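Local coordinates for protein L-talarate/galactarate dehydratase (Salmonella typhimurium, PDB 2PP3) that dehydrates L-talarate and galactarate to 5-keto-4-deoxy-D-glucarate with the help of magnesium, and also epimerizes L-talarate to galactarate, at residues T58-I63 and Y80-G85; S161-N166 and E344-H349; F297-A302 and K324-F329. The protein carries 1 engineered substitution. All blocks are in the same frame, centred on the assembly; numbering follows the deposited sequence.

Contact 1 (T58-I63 and Y80-G85); sequences TEVAII and YSKRAG. With LGT (L-glucaric acid), chain G.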
loop_
_atom_site.group_PDB
_atom_site.type_symbol
_atom_site.label_atom_id
_atom_site.label_comp_id
_atom_site.label_asym_id
_atom_site.label_seq_id
_atom_site.Cartn_x
_atom_site.Cartn_y
_atom_site.Cartn_z
ATOM N N THR B 58 -14.030 -4.416 -33.238
ATOM C CA THR B 58 -14.558 -5.721 -33.628
ATOM C C THR B 58 -13.987 -6.864 -32.797
ATOM O O THR B 58 -14.387 -8.015 -32.960
ATOM C CB THR B 58 -14.265 -6.022 -35.112
ATOM O OG1 THR B 58 -12.850 -6.028 -35.328
ATOM C CG2 THR B 58 -14.914 -4.976 -36.008
ATOM N N GLU B 59 -13.050 -6.550 -31.911
ATOM C CA GLU B 59 -12.456 -7.578 -31.071
ATOM C C GLU B 59 -11.617 -6.941 -29.968
ATOM O O GLU B 59 -11.366 -5.735 -29.981
ATOM C CB GLU B 59 -11.578 -8.501 -31.914
ATOM C CG GLU B 59 -10.207 -7.924 -32.226
ATOM C CD GLU B 59 -9.450 -8.737 -33.258
ATOM O OE1 GLU B 59 -9.711 -9.956 -33.364
ATOM O OE2 GLU B 59 -8.585 -8.162 -33.955
ATOM N N VAL B 60 -11.185 -7.763 -29.018
ATOM C CA VAL B 60 -10.368 -7.294 -27.908
ATOM C C VAL B 60 -9.214 -8.259 -27.695
ATOM O O VAL B 60 -9.423 -9.463 -27.530
ATOM C CB VAL B 60 -11.189 -7.206 -26.605
ATOM C CG1 VAL B 60 -10.300 -6.740 -25.457
ATOM C CG2 VAL B 60 -12.356 -6.253 -26.790
ATOM N N ALA B 61 -7.994 -7.736 -27.721
ATOM C CA ALA B 61 -6.817 -8.564 -27.509
ATOM C C ALA B 61 -6.698 -8.848 -26.013
ATOM O O ALA B 61 -6.906 -7.954 -25.187
ATOM C CB ALA B 61 -5.570 -7.849 -28.009
ATOM N N ILE B 62 -6.375 -10.091 -25.668
ATOM C CA ILE B 62 -6.229 -10.480 -24.267
ATOM C C ILE B 62 -4.891 -11.178 -24.061
ATOM O O ILE B 62 -4.622 -12.215 -24.668
ATOM C CB ILE B 62 -7.353 -11.447 -23.827
ATOM C CG1 ILE B 62 -8.728 -10.799 -24.036
ATOM C CG2 ILE B 62 -7.165 -11.822 -22.351
ATOM C CD1 ILE B 62 -9.035 -9.655 -23.075
ATOM N N ILE B 63 -4.043 -10.602 -23.216
ATOM C CA ILE B 63 -2.750 -11.203 -22.942
ATOM C C ILE B 63 -2.868 -11.836 -21.563
ATOM O O ILE B 63 -3.049 -11.139 -20.562
ATOM C CB ILE B 63 -1.613 -10.160 -22.941
ATOM C CG1 ILE B 63 -1.531 -9.466 -24.308
ATOM C CG2 ILE B 63 -0.283 -10.841 -22.630
ATOM C CD1 ILE B 63 -2.633 -8.445 -24.551
ATOM N N TYR B 80 -5.099 -6.240 -21.636
ATOM C CA TYR B 80 -5.859 -6.288 -22.867
ATOM C C TYR B 80 -5.499 -5.113 -23.744
ATOM O O TYR B 80 -4.735 -4.239 -23.347
ATOM C CB TYR B 80 -7.350 -6.217 -22.549
ATOM C CG TYR B 80 -7.793 -4.831 -22.141
ATOM C CD1 TYR B 80 -8.288 -3.929 -23.083
ATOM C CD2 TYR B 80 -7.662 -4.398 -20.822
ATOM C CE1 TYR B 80 -8.638 -2.624 -22.721
ATOM C CE2 TYR B 80 -8.009 -3.100 -20.448
ATOM C CZ TYR B 80 -8.494 -2.218 -21.401
ATOM O OH TYR B 80 -8.828 -0.930 -21.036
ATOM N N SER B 81 -6.068 -5.101 -24.939
ATOM C CA SER B 81 -5.846 -4.009 -25.863
ATOM C C SER B 81 -7.042 -3.889 -26.784
ATOM O O SER B 81 -7.439 -4.857 -27.425
ATOM C CB SER B 81 -4.579 -4.240 -26.686
ATOM O OG SER B 81 -4.310 -3.107 -27.501
ATOM N N LYS B 82 -7.644 -2.710 -26.807
ATOM C CA LYS B 82 -8.772 -2.457 -27.690
ATOM C C LYS B 82 -8.135 -1.751 -28.882
ATOM O O LYS B 82 -7.767 -0.581 -28.794
ATOM C CB LYS B 82 -9.804 -1.556 -27.010
ATOM C CG LYS B 82 -10.578 -2.244 -25.900
ATOM C CD LYS B 82 -11.634 -1.322 -25.319
ATOM C CE LYS B 82 -12.370 -1.980 -24.158
ATOM N NZ LYS B 82 -13.376 -1.056 -23.553
ATOM N N ARG B 83 -7.987 -2.495 -29.972
ATOM C CA ARG B 83 -7.363 -2.036 -31.209
ATOM C C ARG B 83 -5.879 -2.376 -31.112
ATOM O O ARG B 83 -5.481 -3.119 -30.215
ATOM C CB ARG B 83 -7.599 -0.533 -31.445
ATOM C CG ARG B 83 -9.076 -0.215 -31.680
ATOM C CD ARG B 83 -9.329 1.223 -32.112
ATOM N NE ARG B 83 -10.748 1.462 -32.386
ATOM C CZ ARG B 83 -11.692 1.592 -31.455
ATOM N NH1 ARG B 83 -11.386 1.512 -30.162
ATOM N NH2 ARG B 83 -12.956 1.795 -31.815
ATOM N N ALA B 84 -5.063 -1.852 -32.021
ATOM C CA ALA B 84 -3.635 -2.171 -32.026
ATOM C C ALA B 84 -2.938 -2.022 -30.669
ATOM O O ALA B 84 -3.236 -1.105 -29.899
ATOM C CB ALA B 84 -2.917 -1.334 -33.078
ATOM N N GLY B 85 -2.008 -2.936 -30.396
ATOM C CA GLY B 85 -1.271 -2.919 -29.144
ATOM C C GLY B 85 -1.092 -4.300 -28.529
ATOM O O GLY B 85 -0.106 -4.555 -27.838
HETATM O O1A LGT G . -16.313 1.652 -21.163
HETATM C C1 LGT G . -15.810 2.775 -21.319
HETATM O O1B LGT G . -15.574 3.567 -20.382
HETATM C C2 LGT G . -15.459 3.233 -22.782
HETATM O O2 LGT G . -14.614 4.398 -22.779
HETATM C C3 LGT G . -14.768 2.139 -23.609
HETATM O O3 LGT G . -13.403 2.035 -23.196
HETATM C C4 LGT G . -14.780 2.408 -25.137
HETATM O O4 LGT G . -14.017 3.602 -25.420
HETATM C C5 LGT G . -14.204 1.260 -25.996
HETATM O O5 LGT G . -14.945 0.062 -25.715
HETATM C C6 LGT G . -14.305 1.566 -27.505
HETATM O O6A LGT G . -13.278 2.061 -28.046
HETATM O O6B LGT G . -15.391 1.324 -28.091
#

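Contact 2 (S161-N166 and E344-H349); sequences SVQCYN and EPWLEH. With LGT (L-glucaric acid), chain G.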
loop_
_atom_site.group_PDB
_atom_site.type_symbol
_atom_site.label_atom_id
_atom_site.label_comp_id
_atom_site.label_asym_id
_atom_site.label_seq_id
_atom_site.Cartn_x
_atom_site.Cartn_y
_atom_site.Cartn_z
ATOM N N SER B 161 -19.423 -5.603 -1.560
ATOM C CA SER B 161 -20.053 -5.512 -2.864
ATOM C C SER B 161 -19.809 -4.084 -3.357
ATOM O O SER B 161 -19.498 -3.194 -2.561
ATOM C CB SER B 161 -21.555 -5.821 -2.776
ATOM O OG SER B 161 -22.252 -4.838 -2.044
ATOM N N VAL B 162 -19.945 -3.865 -4.660
ATOM C CA VAL B 162 -19.701 -2.547 -5.232
ATOM C C VAL B 162 -20.783 -2.117 -6.215
ATOM O O VAL B 162 -21.212 -2.911 -7.052
ATOM C CB VAL B 162 -18.325 -2.534 -5.946
ATOM C CG1 VAL B 162 -18.139 -1.246 -6.746
ATOM C CG2 VAL B 162 -17.213 -2.687 -4.915
ATOM N N GLN B 163 -21.223 -0.862 -6.105
ATOM C CA GLN B 163 -22.238 -0.312 -7.011
ATOM C C GLN B 163 -21.763 -0.598 -8.429
ATOM O O GLN B 163 -20.586 -0.404 -8.739
ATOM C CB GLN B 163 -22.351 1.205 -6.865
ATOM C CG GLN B 163 -22.702 1.715 -5.504
ATOM C CD GLN B 163 -22.763 3.226 -5.491
ATOM O OE1 GLN B 163 -21.768 3.903 -5.755
ATOM N NE2 GLN B 163 -23.936 3.765 -5.193
ATOM N N CYS B 164 -22.676 -1.018 -9.296
ATOM C CA CYS B 164 -22.303 -1.356 -10.660
ATOM C C CYS B 164 -23.196 -0.694 -11.707
ATOM O O CYS B 164 -24.409 -0.582 -11.521
ATOM C CB CYS B 164 -22.343 -2.883 -10.818
ATOM S SG CYS B 164 -21.654 -3.535 -12.357
ATOM N N TYR B 165 -22.587 -0.245 -12.803
ATOM C CA TYR B 165 -23.335 0.382 -13.885
ATOM C C TYR B 165 -22.929 -0.294 -15.197
ATOM O O TYR B 165 -21.806 -0.793 -15.324
ATOM C CB TYR B 165 -23.045 1.893 -13.934
ATOM C CG TYR B 165 -21.688 2.273 -14.502
ATOM C CD1 TYR B 165 -21.509 2.446 -15.876
ATOM C CD2 TYR B 165 -20.582 2.446 -13.668
ATOM C CE1 TYR B 165 -20.263 2.783 -16.410
ATOM C CE2 TYR B 165 -19.327 2.781 -14.188
ATOM C CZ TYR B 165 -19.177 2.947 -15.560
ATOM O OH TYR B 165 -17.950 3.272 -16.088
ATOM N N ASN B 166 -23.841 -0.323 -16.164
ATOM C CA ASN B 166 -23.543 -0.942 -17.450
ATOM C C ASN B 166 -23.192 0.080 -18.534
ATOM O O ASN B 166 -23.769 1.168 -18.595
ATOM C CB ASN B 166 -24.720 -1.803 -17.920
ATOM C CG ASN B 166 -24.538 -2.302 -19.350
ATOM O OD1 ASN B 166 -24.802 -1.577 -20.313
ATOM N ND2 ASN B 166 -24.066 -3.536 -19.491
ATOM N N GLU B 344 -16.772 5.463 -1.399
ATOM C CA GLU B 344 -17.711 4.657 -2.187
ATOM C C GLU B 344 -17.412 4.756 -3.690
ATOM O O GLU B 344 -17.563 5.817 -4.292
ATOM C CB GLU B 344 -19.149 5.105 -1.890
ATOM C CG GLU B 344 -20.255 4.098 -2.239
ATOM C CD GLU B 344 -20.274 2.859 -1.336
ATOM O OE1 GLU B 344 -19.995 2.988 -0.123
ATOM O OE2 GLU B 344 -20.589 1.757 -1.837
ATOM N N PRO B 345 -16.985 3.638 -4.308
ATOM C CA PRO B 345 -16.655 3.589 -5.739
ATOM C C PRO B 345 -17.748 3.023 -6.651
ATOM O O PRO B 345 -18.791 2.559 -6.194
ATOM C CB PRO B 345 -15.420 2.707 -5.753
ATOM C CG PRO B 345 -15.825 1.629 -4.749
ATOM C CD PRO B 345 -16.539 2.404 -3.631
ATOM N N TRP B 346 -17.482 3.075 -7.953
ATOM C CA TRP B 346 -18.379 2.545 -8.971
ATOM C C TRP B 346 -17.620 1.532 -9.821
ATOM O O TRP B 346 -16.456 1.751 -10.172
ATOM C CB TRP B 346 -18.898 3.651 -9.886
ATOM C CG TRP B 346 -20.068 4.383 -9.342
ATOM C CD1 TRP B 346 -20.050 5.497 -8.553
ATOM C CD2 TRP B 346 -21.445 4.065 -9.561
ATOM N NE1 TRP B 346 -21.333 5.896 -8.272
ATOM C CE2 TRP B 346 -22.211 5.034 -8.878
ATOM C CE3 TRP B 346 -22.108 3.052 -10.269
ATOM C CZ2 TRP B 346 -23.614 5.024 -8.883
ATOM C CZ3 TRP B 346 -23.507 3.039 -10.274
ATOM C CH2 TRP B 346 -24.241 4.022 -9.585
ATOM N N LEU B 347 -18.282 0.422 -10.143
ATOM C CA LEU B 347 -17.684 -0.620 -10.964
ATOM C C LEU B 347 -18.397 -0.617 -12.311
ATOM O O LEU B 347 -19.623 -0.526 -12.370
ATOM C CB LEU B 347 -17.847 -1.988 -10.298
ATOM C CG LEU B 347 -17.084 -3.147 -10.945
ATOM C CD1 LEU B 347 -15.597 -2.889 -10.799
ATOM C CD2 LEU B 347 -17.468 -4.477 -10.287
ATOM N N GLU B 348 -17.622 -0.731 -13.385
ATOM C CA GLU B 348 -18.162 -0.720 -14.738
ATOM C C GLU B 348 -18.398 -2.118 -15.291
ATOM O O GLU B 348 -17.509 -2.970 -15.263
ATOM C CB GLU B 348 -17.219 0.058 -15.663
ATOM C CG GLU B 348 -17.591 -0.006 -17.138
ATOM C CD GLU B 348 -16.713 0.882 -18.006
ATOM O OE1 GLU B 348 -15.470 0.848 -17.847
ATOM O OE2 GLU B 348 -17.275 1.608 -18.853
ATOM N N HIS B 349 -19.598 -2.348 -15.809
ATOM C CA HIS B 349 -19.928 -3.662 -16.346
ATOM C C HIS B 349 -19.981 -3.821 -17.866
ATOM O O HIS B 349 -20.557 -3.001 -18.590
ATOM C CB HIS B 349 -21.253 -4.153 -15.751
ATOM C CG HIS B 349 -21.808 -5.362 -16.438
ATOM N ND1 HIS B 349 -22.407 -5.302 -17.678
ATOM C CD2 HIS B 349 -21.821 -6.667 -16.077
ATOM C CE1 HIS B 349 -22.764 -6.518 -18.052
ATOM N NE2 HIS B 349 -22.419 -7.364 -17.099
HETATM O O1A LGT G . -16.313 1.652 -21.163
HETATM C C1 LGT G . -15.810 2.775 -21.319
HETATM O O1B LGT G . -15.574 3.567 -20.382
HETATM C C2 LGT G . -15.459 3.233 -22.782
HETATM O O2 LGT G . -14.614 4.398 -22.779
HETATM C C3 LGT G . -14.768 2.139 -23.609
HETATM O O3 LGT G . -13.403 2.035 -23.196
HETATM C C4 LGT G . -14.780 2.408 -25.137
HETATM O O4 LGT G . -14.017 3.602 -25.420
HETATM C C5 LGT G . -14.204 1.260 -25.996
HETATM O O5 LGT G . -14.945 0.062 -25.715
HETATM C C6 LGT G . -14.305 1.566 -27.505
HETATM O O6A LGT G . -13.278 2.061 -28.046
HETATM O O6B LGT G . -15.391 1.324 -28.091
HETATM O O HOH W 1 -19.726 0.897 -4.334
#

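Contact 3 (F297-A302 and K324-F329); sequences FVQPDA and KLAPHF. With LGT (L-glucaric acid), chain G.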
loop_
_atom_site.group_PDB
_atom_site.type_symbol
_atom_site.label_atom_id
_atom_site.label_comp_id
_atom_site.label_asym_id
_atom_site.label_seq_id
_atom_site.Cartn_x
_atom_site.Cartn_y
_atom_site.Cartn_z
ATOM N N PHE B 297 -13.700 12.239 -10.233
ATOM C CA PHE B 297 -13.606 10.783 -10.259
ATOM C C PHE B 297 -12.350 10.399 -11.027
ATOM O O PHE B 297 -12.122 10.881 -12.139
ATOM C CB PHE B 297 -14.800 10.142 -10.975
ATOM C CG PHE B 297 -16.046 10.034 -10.135
ATOM C CD1 PHE B 297 -16.919 11.111 -10.011
ATOM C CD2 PHE B 297 -16.358 8.837 -9.487
ATOM C CE1 PHE B 297 -18.089 10.997 -9.256
ATOM C CE2 PHE B 297 -17.523 8.711 -8.729
ATOM C CZ PHE B 297 -18.391 9.791 -8.614
ATOM N N VAL B 298 -11.534 9.542 -10.427
ATOM C CA VAL B 298 -10.319 9.063 -11.064
ATOM C C VAL B 298 -10.643 7.678 -11.619
ATOM O O VAL B 298 -11.165 6.810 -10.902
ATOM C CB VAL B 298 -9.163 8.980 -10.049
ATOM C CG1 VAL B 298 -7.928 8.389 -10.697
ATOM C CG2 VAL B 298 -8.865 10.372 -9.511
ATOM N N GLN B 299 -10.333 7.467 -12.894
ATOM C CA GLN B 299 -10.641 6.201 -13.533
ATOM C C GLN B 299 -9.432 5.432 -14.045
ATOM O O GLN B 299 -9.212 5.339 -15.254
ATOM C CB GLN B 299 -11.631 6.436 -14.679
ATOM C CG GLN B 299 -12.901 7.155 -14.234
ATOM C CD GLN B 299 -13.904 7.357 -15.360
ATOM O OE1 GLN B 299 -13.632 8.058 -16.336
ATOM N NE2 GLN B 299 -15.076 6.744 -15.222
ATOM N N PRO B 300 -8.637 4.856 -13.131
ATOM C CA PRO B 300 -7.470 4.103 -13.574
ATOM C C PRO B 300 -7.902 2.736 -14.111
ATOM O O PRO B 300 -9.020 2.282 -13.872
ATOM C CB PRO B 300 -6.612 4.029 -12.315
ATOM C CG PRO B 300 -7.623 3.945 -11.224
ATOM C CD PRO B 300 -8.713 4.908 -11.654
ATOM N N ASP B 301 -7.007 2.104 -14.859
ATOM C CA ASP B 301 -7.251 0.808 -15.480
ATOM C C ASP B 301 -6.026 -0.023 -15.099
ATOM O O ASP B 301 -4.927 0.226 -15.591
ATOM C CB ASP B 301 -7.337 1.025 -16.998
ATOM C CG ASP B 301 -7.617 -0.248 -17.776
ATOM O OD1 ASP B 301 -6.900 -1.248 -17.570
ATOM O OD2 ASP B 301 -8.549 -0.234 -18.615
ATOM N N ALA B 302 -6.200 -0.992 -14.204
ATOM C CA ALA B 302 -5.071 -1.802 -13.762
ATOM C C ALA B 302 -4.255 -2.368 -14.924
ATOM O O ALA B 302 -3.026 -2.262 -14.941
ATOM C CB ALA B 302 -5.552 -2.935 -12.841
ATOM N N LYS B 324 -13.198 10.345 -5.838
ATOM C CA LYS B 324 -13.905 9.064 -5.871
ATOM C C LYS B 324 -13.194 8.163 -6.883
ATOM O O LYS B 324 -12.429 8.648 -7.729
ATOM C CB LYS B 324 -15.357 9.251 -6.319
ATOM C CG LYS B 324 -16.258 10.012 -5.358
ATOM C CD LYS B 324 -16.562 9.204 -4.107
ATOM C CE LYS B 324 -17.554 9.939 -3.211
ATOM N NZ LYS B 324 -18.835 10.213 -3.927
ATOM N N LEU B 325 -13.457 6.859 -6.813
ATOM C CA LEU B 325 -12.836 5.914 -7.733
ATOM C C LEU B 325 -13.859 5.209 -8.613
ATOM O O LEU B 325 -14.914 4.801 -8.152
ATOM C CB LEU B 325 -12.032 4.859 -6.962
ATOM C CG LEU B 325 -11.195 3.917 -7.833
ATOM C CD1 LEU B 325 -9.974 4.681 -8.327
ATOM C CD2 LEU B 325 -10.764 2.683 -7.044
ATOM N N ALA B 326 -13.540 5.083 -9.894
ATOM C CA ALA B 326 -14.406 4.400 -10.846
ATOM C C ALA B 326 -13.495 3.742 -11.878
ATOM O O ALA B 326 -13.256 4.286 -12.962
ATOM C CB ALA B 326 -15.353 5.387 -11.512
ATOM N N PRO B 327 -12.959 2.558 -11.543
ATOM C CA PRO B 327 -12.063 1.824 -12.441
ATOM C C PRO B 327 -12.707 1.588 -13.806
ATOM O O PRO B 327 -13.928 1.466 -13.926
ATOM C CB PRO B 327 -11.804 0.524 -11.691
ATOM C CG PRO B 327 -11.981 0.913 -10.244
ATOM C CD PRO B 327 -13.196 1.800 -10.301
ATOM N N HIS B 328 -11.874 1.519 -14.833
ATOM C CA HIS B 328 -12.366 1.313 -16.183
ATOM C C HIS B 328 -12.211 -0.122 -16.669
ATOM O O HIS B 328 -11.144 -0.720 -16.519
ATOM C CB HIS B 328 -11.641 2.270 -17.135
ATOM C CG HIS B 328 -11.808 1.933 -18.582
ATOM N ND1 HIS B 328 -10.951 1.087 -19.252
ATOM C CD2 HIS B 328 -12.741 2.316 -19.485
ATOM C CE1 HIS B 328 -11.345 0.966 -20.507
ATOM N NE2 HIS B 328 -12.431 1.701 -20.674
ATOM N N PHE B 329 -13.286 -0.672 -17.233
ATOM C CA PHE B 329 -13.269 -2.026 -17.792
ATOM C C PHE B 329 -12.851 -3.086 -16.757
ATOM O O PHE B 329 -13.012 -2.888 -15.549
ATOM C CB PHE B 329 -12.305 -2.038 -18.996
ATOM C CG PHE B 329 -12.534 -3.162 -19.973
ATOM C CD1 PHE B 329 -13.765 -3.328 -20.594
ATOM C CD2 PHE B 329 -11.497 -4.034 -20.300
ATOM C CE1 PHE B 329 -13.965 -4.348 -21.532
ATOM C CE2 PHE B 329 -11.685 -5.053 -21.234
ATOM C CZ PHE B 329 -12.923 -5.210 -21.853
HETATM O O1A LGT G . -16.313 1.652 -21.163
HETATM C C1 LGT G . -15.810 2.775 -21.319
HETATM O O1B LGT G . -15.574 3.567 -20.382
HETATM C C2 LGT G . -15.459 3.233 -22.782
HETATM O O2 LGT G . -14.614 4.398 -22.779
HETATM C C3 LGT G . -14.768 2.139 -23.609
HETATM O O3 LGT G . -13.403 2.035 -23.196
HETATM C C4 LGT G . -14.780 2.408 -25.137
HETATM O O4 LGT G . -14.017 3.602 -25.420
HETATM C C5 LGT G . -14.204 1.260 -25.996
HETATM O O5 LGT G . -14.945 0.062 -25.715
HETATM C C6 LGT G . -14.305 1.566 -27.505
HETATM O O6A LGT G . -13.278 2.061 -28.046
HETATM O O6B LGT G . -15.391 1.324 -28.091
#

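Contact 1 (T58-I63 and Y80-G85)
A61 and S81 face each other across the beta hairpin of strands 57-69 and 74-81, at one border of a four-stranded antiparallel sheet. They form a hydrogen-bonded pair: A61 N donates to S81 O at 2.9 Å, and S81 N returns the bond to A61 O at 3.0 Å. Their CB atoms lie on the same side of the sheet, 4.0 Å apart, and I89 of helix 86-96 packs against S81 there. The next pair, I62 with Y80, is non-hydrogen-bonded and uses the opposite side. Here I62 CD1 comes to 3.9 Å from Y80 CB, while V60 CG1 adds a second methyl near the same carbon. With CG of Y80 set between its backbone N and carbonyl carbon (chi1 74°), the ring is carried off the hairpin toward F329 and D301.

The hairpin belongs to the N-terminal domain of the mandelate racemase family, which in such enzymes caps the catalytic barrel and helps recognise substrate; K82 and R83 both contribute to substrate binding. K82 reaches out with an extended chain to bring NZ within 2.9 Å of O5 of the bound L-glucarate, with a weak second bond to O3; F329 offers a cation-pi contact to the same lysine. R83 NH1 meets carboxylate oxygen O6A at 2.9 Å in a nearly straight bond (170°), O6A lying at the guanidinium edge, and NH2 is held by K55 O. S81 OG bonds R83 O at 3.0 Å from above the carbonyl plane, tying the turn's backbone to the end of the strand.

Contact 2 (S161-N166 and E344-H349)
C164 and L347 sit side by side on parallel strands 161-166 and 346-349, the first and last strands of the (beta/alpha)7beta barrel typical of this enolase-like domain, so their pairing closes the ring. Backbone bonds alternate across the seam: L347 N to Q163 O (2.8 Å), Y165 N to L347 O (3.0 Å) and H349 N to Y165 O (2.7 Å). A water extends the link by accepting from Q163 N and donating to P345 O and E344 OE2, a carboxylate oxygen that also pairs with R367.

Apolar packing differs on the two sides. Q163 CB stands over the six-membered ring of W346, 4.0 Å from its centroid and 13° off the normal, whereas E348 CA lies over the Y165 ring. CE3 of W346 comes up to the edge of the Y165 ring, near its plane, and W250 stacks edge-to-face with both aromatics. On the other side V162 CG1 presses on L347 CB at 3.6 Å and C164 SG on H349 CB at 3.5 Å.

Among polar groups, E348 extends with CG anti to the backbone N (chi1 173°), its OE2 in a salt bridge with K195, hydrogen-bonded to T167 OG1 and 2.5 Å from ligand O1A, while OE1 accepts from F329 N. H349 stacks on Y12 of the second subunit; N166 OD1 takes G169 N, and ND2 donates to H349 ND1 at 3.0 Å, tilted 18° out of the imidazole plane.

Contact 3 (F297-A302 and K324-F329)
D301 OD2 is gripped by two groups, H328 ND1 at 2.8 Å and the hydroxyl of Y80 from the capping domain. The histidine bond uses the anti lone pair of the carboxylate oxygen and lies in the imidazole plane, although the two flat groups are turned 39° from one another. D301 OD1 is meanwhile engaged by R304 N at the start of the next helix, so both carboxylate oxygens are fixed. H328 is the proton donor/acceptor of the reaction, and D301 is taken to raise its basicity. With CG anti to the backbone N (chi1 166°), the imidazole presents ND1 to D301 and NE2 to the ligand, where NE2 and O3 of L-glucarate are 2.7 Å apart and either may donate. F329 CB lies over one face of the ring.

Before the site in sequence, 297-298 and 324-325 pair as parallel barrel strands. V298 N bonds K324 O at 3.0 Å and A326 N bonds V298 O at 3.1 Å; a third bond, H328 N to P300 O at 3.1 Å, continues the link past the strand ends to the catalytic histidine. K324 CB lies over the F297 ring, 3.6 Å from its centroid, and P300 CD meets L325 CD1 at 3.6 Å. CB and CG of Q299 lie against A326 O, and NE2 bonds OE1 of E252, a magnesium ligand.

Strand 274-276 flanks 297-298 and strand 346-349 flanks 324-325, while helix 308-320, the connection of this beta-alpha-beta crossover, packs F311 and I314 on P300, and helix 331-339 lays H334 on P327.

How the contacts relate
All three contacts converge on one L-glucarate molecule, which contact 1 approaches from the capping domain and contacts 2 and 3 from the barrel. The centres of contacts 2 and 3 are about 10 Å apart, for they are neighbouring strand pairs: W346 N lies 3.1 Å from L325 O, and E348 OE1 is 2.7 Å from F329 N, both probable hydrogen bonds. Contact 1, about 19 Å from contact 3 between centres, joins it through Y80 OH, 2.5 Å from D301 OD2. Contacts 1 and 2 do not touch, their nearest atoms about 6 Å apart, but share the ligand and F329 of contact 3. The second catalytic base, a lysine, is replaced by engineered A197.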